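Local atomic coordinates of putative phosphosugar isomerase (Silicibacter pomeroyi DSS-3, PDB entry 3FJ1), a protein that probably binds a phosphosugar or related carbohydrate derivative through two SIS domains, and may act as an isomerase or aminotransferase, though its true reaction is not established. Residues L166-A171 and G175-L180; S62-L67 and H304-P309. All blocks are in the same frame, centred on the assembly; numbering follows the deposited sequence. Where two conformers were deposited one is given.

Interaction 1: L166-A171 and G175-L180; sequences LLADWA and GLRAAL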
# COMPACT_ATOMS: atom_id res chain seq x y z
N LEU A 166 3.92 -23.13 2.48
CA LEU A 166 5.35 -23.01 2.23
C LEU A 166 6.03 -22.50 3.47
O LEU A 166 7.02 -23.07 3.93
CB LEU A 166 5.60 -22.08 1.04
CG LEU A 166 7.03 -21.83 0.57
CD1 LEU A 166 7.71 -23.15 0.12
CD2 LEU A 166 7.03 -20.75 -0.57
N LEU A 167 5.48 -21.43 4.05
CA LEU A 167 6.04 -20.85 5.26
C LEU A 167 6.01 -21.82 6.44
O LEU A 167 6.94 -21.84 7.25
CB LEU A 167 5.29 -19.57 5.62
CG LEU A 167 5.46 -18.39 4.66
CD1 LEU A 167 4.56 -17.22 5.06
CD2 LEU A 167 6.91 -18.00 4.60
N ALA A 168 4.96 -22.62 6.54
CA ALA A 168 4.81 -23.56 7.62
C ALA A 168 5.83 -24.70 7.47
O ALA A 168 6.42 -25.12 8.47
CB ALA A 168 3.39 -24.09 7.65
N ASP A 169 6.06 -25.18 6.25
CA ASP A 169 7.06 -26.25 6.03
C ASP A 169 8.47 -25.67 6.26
O ASP A 169 9.35 -26.31 6.84
CB ASP A 169 6.99 -26.84 4.60
CG ASP A 169 5.88 -27.89 4.42
OD1 ASP A 169 5.28 -28.38 5.43
OD2 ASP A 169 5.59 -28.24 3.23
N TRP A 170 8.69 -24.44 5.80
CA TRP A 170 9.99 -23.78 5.96
C TRP A 170 10.30 -23.54 7.44
O TRP A 170 11.43 -23.83 7.89
CB TRP A 170 9.98 -22.50 5.11
CG TRP A 170 11.21 -21.67 5.12
CD1 TRP A 170 12.43 -21.98 5.59
CD2 TRP A 170 11.32 -20.39 4.50
NE1 TRP A 170 13.30 -20.93 5.38
CE2 TRP A 170 12.64 -19.95 4.70
CE3 TRP A 170 10.42 -19.57 3.82
CZ2 TRP A 170 13.08 -18.71 4.23
CZ3 TRP A 170 10.88 -18.33 3.35
CH2 TRP A 170 12.18 -17.92 3.58
N ALA A 171 9.32 -23.08 8.22
CA ALA A 171 9.48 -22.85 9.64
C ALA A 171 9.37 -24.16 10.45
O ALA A 171 9.74 -24.21 11.64
CB ALA A 171 8.40 -21.83 10.15
N GLY A 175 1.89 -26.43 14.55
CA GLY A 175 0.58 -25.83 14.88
C GLY A 175 -0.06 -25.24 13.64
O GLY A 175 -1.27 -25.44 13.36
N LEU A 176 0.74 -24.50 12.87
CA LEU A 176 0.24 -23.95 11.62
C LEU A 176 -0.12 -25.05 10.59
O LEU A 176 -1.15 -24.93 9.92
CB LEU A 176 1.25 -22.96 11.02
CG LEU A 176 0.81 -22.28 9.72
CD1 LEU A 176 -0.63 -21.68 9.80
CD2 LEU A 176 1.85 -21.25 9.34
N ARG A 177 0.72 -26.08 10.45
CA ARG A 177 0.44 -27.20 9.54
C ARG A 177 -0.87 -27.88 9.92
O ARG A 177 -1.65 -28.26 9.05
CB ARG A 177 1.55 -28.25 9.53
CG ARG A 177 2.83 -27.94 8.76
CD ARG A 177 3.96 -28.88 9.32
NE ARG A 177 5.13 -28.93 8.47
CZ ARG A 177 6.34 -29.31 8.87
NH1 ARG A 177 6.61 -29.61 10.14
NH2 ARG A 177 7.31 -29.34 7.98
N ALA A 178 -1.14 -27.99 11.22
CA ALA A 178 -2.38 -28.64 11.69
C ALA A 178 -3.58 -27.82 11.34
O ALA A 178 -4.60 -28.37 10.90
CB ALA A 178 -2.33 -28.88 13.21
N ALA A 179 -3.49 -26.50 11.58
CA ALA A 179 -4.57 -25.59 11.21
C ALA A 179 -4.84 -25.61 9.71
O ALA A 179 -5.99 -25.67 9.28
CB ALA A 179 -4.24 -24.19 11.64
N LEU A 180 -3.78 -25.55 8.92
CA LEU A 180 -3.91 -25.63 7.45
C LEU A 180 -4.65 -26.92 7.06
O LEU A 180 -5.53 -26.90 6.19
CB LEU A 180 -2.53 -25.59 6.79
CG LEU A 180 -1.83 -24.23 6.80
CD1 LEU A 180 -0.28 -24.39 6.53
CD2 LEU A 180 -2.51 -23.21 5.80
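Ala168 and Leu176 meet at the tight side of a helical hairpin, in which the end of helix 153-171 turns back into helix 174-181. The two axes run close to antiparallel, 149° between their directions, and approach to 9.1 Å. Ala168 faces helix 174-181 with only a methyl, and its CB lies 3.6 Å from CD2 of Leu176, while CD1 of Leu180 closes on the same Ala168 CB at 3.8 Å. Leu176 carries its branched end over to the facing helix because its first torsion sets CG opposite the backbone N, and Leu68 of helix 53-69 also packs against it. The other side is polar and partly exposed. There Arg177, extended from CG to NE, lays CG along the Ala168 methyl and crosses Asp169 at about a right angle, the carboxylate and guanidinium planes 58° apart. Its NE donates to Asp169 OD1 over 3.1 Å in a nearly straight salt bridge (165°) lying in the guanidinium plane; a weak bond from NH2 reaches the same carboxylate oxygen. NH1 turns instead to Asp174, in a second salt bridge. A leucine in place of Arg177 would probably leave both carboxylates without this mate and the hairpin edge less firmly tied. Arg177 thus probably balances two carboxylates, Asp169 across the hairpin and Asp174 at the start of its own helix, beside an apolar seam of Ala168, Leu176 and Leu180.

Interaction 2: S62-L67 and H304-P309; sequences SYAAEL and HALTDP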
# COMPACT_ATOMS: atom_id res chain seq x y z
N SER A 62 3.35 -11.37 3.90
CA SER A 62 4.42 -10.56 4.48
C SER A 62 4.30 -10.59 6.01
O SER A 62 5.28 -10.83 6.70
CB SER A 62 4.39 -9.13 3.95
OG SER A 62 4.54 -9.14 2.56
N TYR A 63 3.09 -10.39 6.53
CA TYR A 63 2.89 -10.54 7.99
C TYR A 63 3.27 -11.94 8.45
O TYR A 63 3.98 -12.10 9.46
CB TYR A 63 1.45 -10.25 8.39
CG TYR A 63 1.20 -8.79 8.56
CD1 TYR A 63 1.62 -8.13 9.71
CD2 TYR A 63 0.58 -8.05 7.55
CE1 TYR A 63 1.43 -6.76 9.87
CE2 TYR A 63 0.34 -6.67 7.71
CZ TYR A 63 0.80 -6.04 8.86
OH TYR A 63 0.60 -4.67 8.98
N ALA A 64 2.81 -12.95 7.72
CA ALA A 64 3.07 -14.35 8.07
C ALA A 64 4.57 -14.63 8.09
O ALA A 64 5.07 -15.25 9.00
CB ALA A 64 2.35 -15.32 7.07
N ALA A 65 5.32 -14.17 7.09
CA ALA A 65 6.78 -14.44 7.07
C ALA A 65 7.54 -13.73 8.20
O ALA A 65 8.49 -14.25 8.79
CB ALA A 65 7.36 -14.04 5.76
N GLU A 66 7.14 -12.49 8.44
CA GLU A 66 7.73 -11.68 9.49
C GLU A 66 7.42 -12.27 10.85
O GLU A 66 8.32 -12.43 11.65
CB GLU A 66 7.28 -10.22 9.35
CG GLU A 66 8.01 -9.55 8.18
CD GLU A 66 7.54 -8.13 7.81
OE1 GLU A 66 6.64 -7.57 8.48
OE2 GLU A 66 8.08 -7.60 6.82
N LEU A 67 6.16 -12.67 11.09
CA LEU A 67 5.78 -13.26 12.40
C LEU A 67 6.32 -14.68 12.64
O LEU A 67 6.70 -15.02 13.77
CB LEU A 67 4.25 -13.24 12.58
CG LEU A 67 3.58 -11.85 12.55
CD1 LEU A 67 2.06 -11.93 12.72
CD2 LEU A 67 4.17 -10.91 13.58
N HIS A 304 -5.19 -21.42 14.43
CA HIS A 304 -3.91 -20.66 14.38
C HIS A 304 -4.16 -19.22 13.94
O HIS A 304 -4.96 -18.97 13.04
CB HIS A 304 -2.92 -21.34 13.43
CG HIS A 304 -1.51 -20.85 13.56
ND1 HIS A 304 -1.06 -19.68 13.00
CD2 HIS A 304 -0.44 -21.40 14.20
CE1 HIS A 304 0.22 -19.51 13.29
NE2 HIS A 304 0.62 -20.55 14.02
N ALA A 305 -3.46 -18.29 14.57
CA ALA A 305 -3.54 -16.87 14.25
C ALA A 305 -3.44 -16.60 12.76
O ALA A 305 -4.17 -15.75 12.23
CB ALA A 305 -2.41 -16.12 14.94
N LEU A 306 -2.53 -17.27 12.05
CA LEU A 306 -2.28 -16.92 10.65
C LEU A 306 -3.30 -17.44 9.63
O LEU A 306 -3.39 -16.92 8.53
CB LEU A 306 -0.85 -17.35 10.26
CG LEU A 306 0.25 -16.55 10.99
CD1 LEU A 306 1.65 -17.08 10.65
CD2 LEU A 306 0.10 -15.07 10.65
N THR A 307 -4.04 -18.48 9.98
CA THR A 307 -5.08 -19.02 9.11
C THR A 307 -6.45 -18.38 9.40
O THR A 307 -7.34 -18.42 8.56
CB THR A 307 -5.16 -20.59 9.22
OG1 THR A 307 -4.98 -20.98 10.58
CG2 THR A 307 -4.03 -21.25 8.37
N ASP A 308 -6.60 -17.73 10.55
CA ASP A 308 -7.88 -17.12 10.92
C ASP A 308 -8.46 -16.17 9.88
O ASP A 308 -9.64 -16.22 9.61
CB ASP A 308 -7.83 -16.43 12.30
CG ASP A 308 -8.09 -17.38 13.48
OD1 ASP A 308 -8.30 -18.61 13.31
OD2 ASP A 308 -8.06 -16.86 14.61
N PRO A 309 -7.63 -15.28 9.30
CA PRO A 309 -8.18 -14.36 8.30
C PRO A 309 -8.85 -15.01 7.09
O PRO A 309 -9.77 -14.43 6.54
CB PRO A 309 -6.97 -13.49 7.91
CG PRO A 309 -6.11 -13.53 9.12
CD PRO A 309 -6.23 -14.95 9.61
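Leu306 and Ala64 mark the nearest backbone approach, CA to CA 6.5 Å, where the turn leading into helix 308-326 comes up against the regular helix 53-69. The contact is apolar and rests on one side chain, Leu306. Both of its methyls, CD1 and CD2, reach the CA of Ala64 at 4.0 Å, and CD1 of Leu306 also meets Ala64 CB at 4.1 Å, so the branched end sits against the backbone of the helix as well as its methyl. Further along, CD1 of Leu67 meets CD2 of Leu306 at 4.2 Å, a looser touch. The chi1 of -67° sets CG of Leu306 anti to its carbonyl carbon, sending the branch out to the facing helix. In this chain each of two SIS domains is built on a five-stranded parallel sheet of order 2-1-3-4-5 flanked by helices, and the contact joins a helix of the first to the turn that follows the last strand of the second. That turn is braced from within: Leu306 N donates to His304 ND1 over 3.0 Å at 169°, the donor lying close to the imidazole plane, which ties the His304 ring to the turn and is likely to limit its rotation. Tyr60, one turn before Ala64, bonds through OH to the carbonyl O of Leu306, and Leu67 also packs on Tyr84 of the second subunit.

From the N terminus, the chain first passes 62-67 in helix 53-69 of the first SIS domain and meets its partner, 304-309, only after 236 further residues; interaction 2 therefore closes a very long loop spanning most of both domains. Interaction 1 falls within that loop and is local, with three residues between 166-171 and 175-180, so the two contacts nest and do not cross. Their centres are about 10 Å apart and they touch directly: Leu167 packs on Ala64, while Ala179 and Leu180 pack on Thr307. The hairpin thus rests both on a helix of the first domain and on the turn from the second, tying all three together.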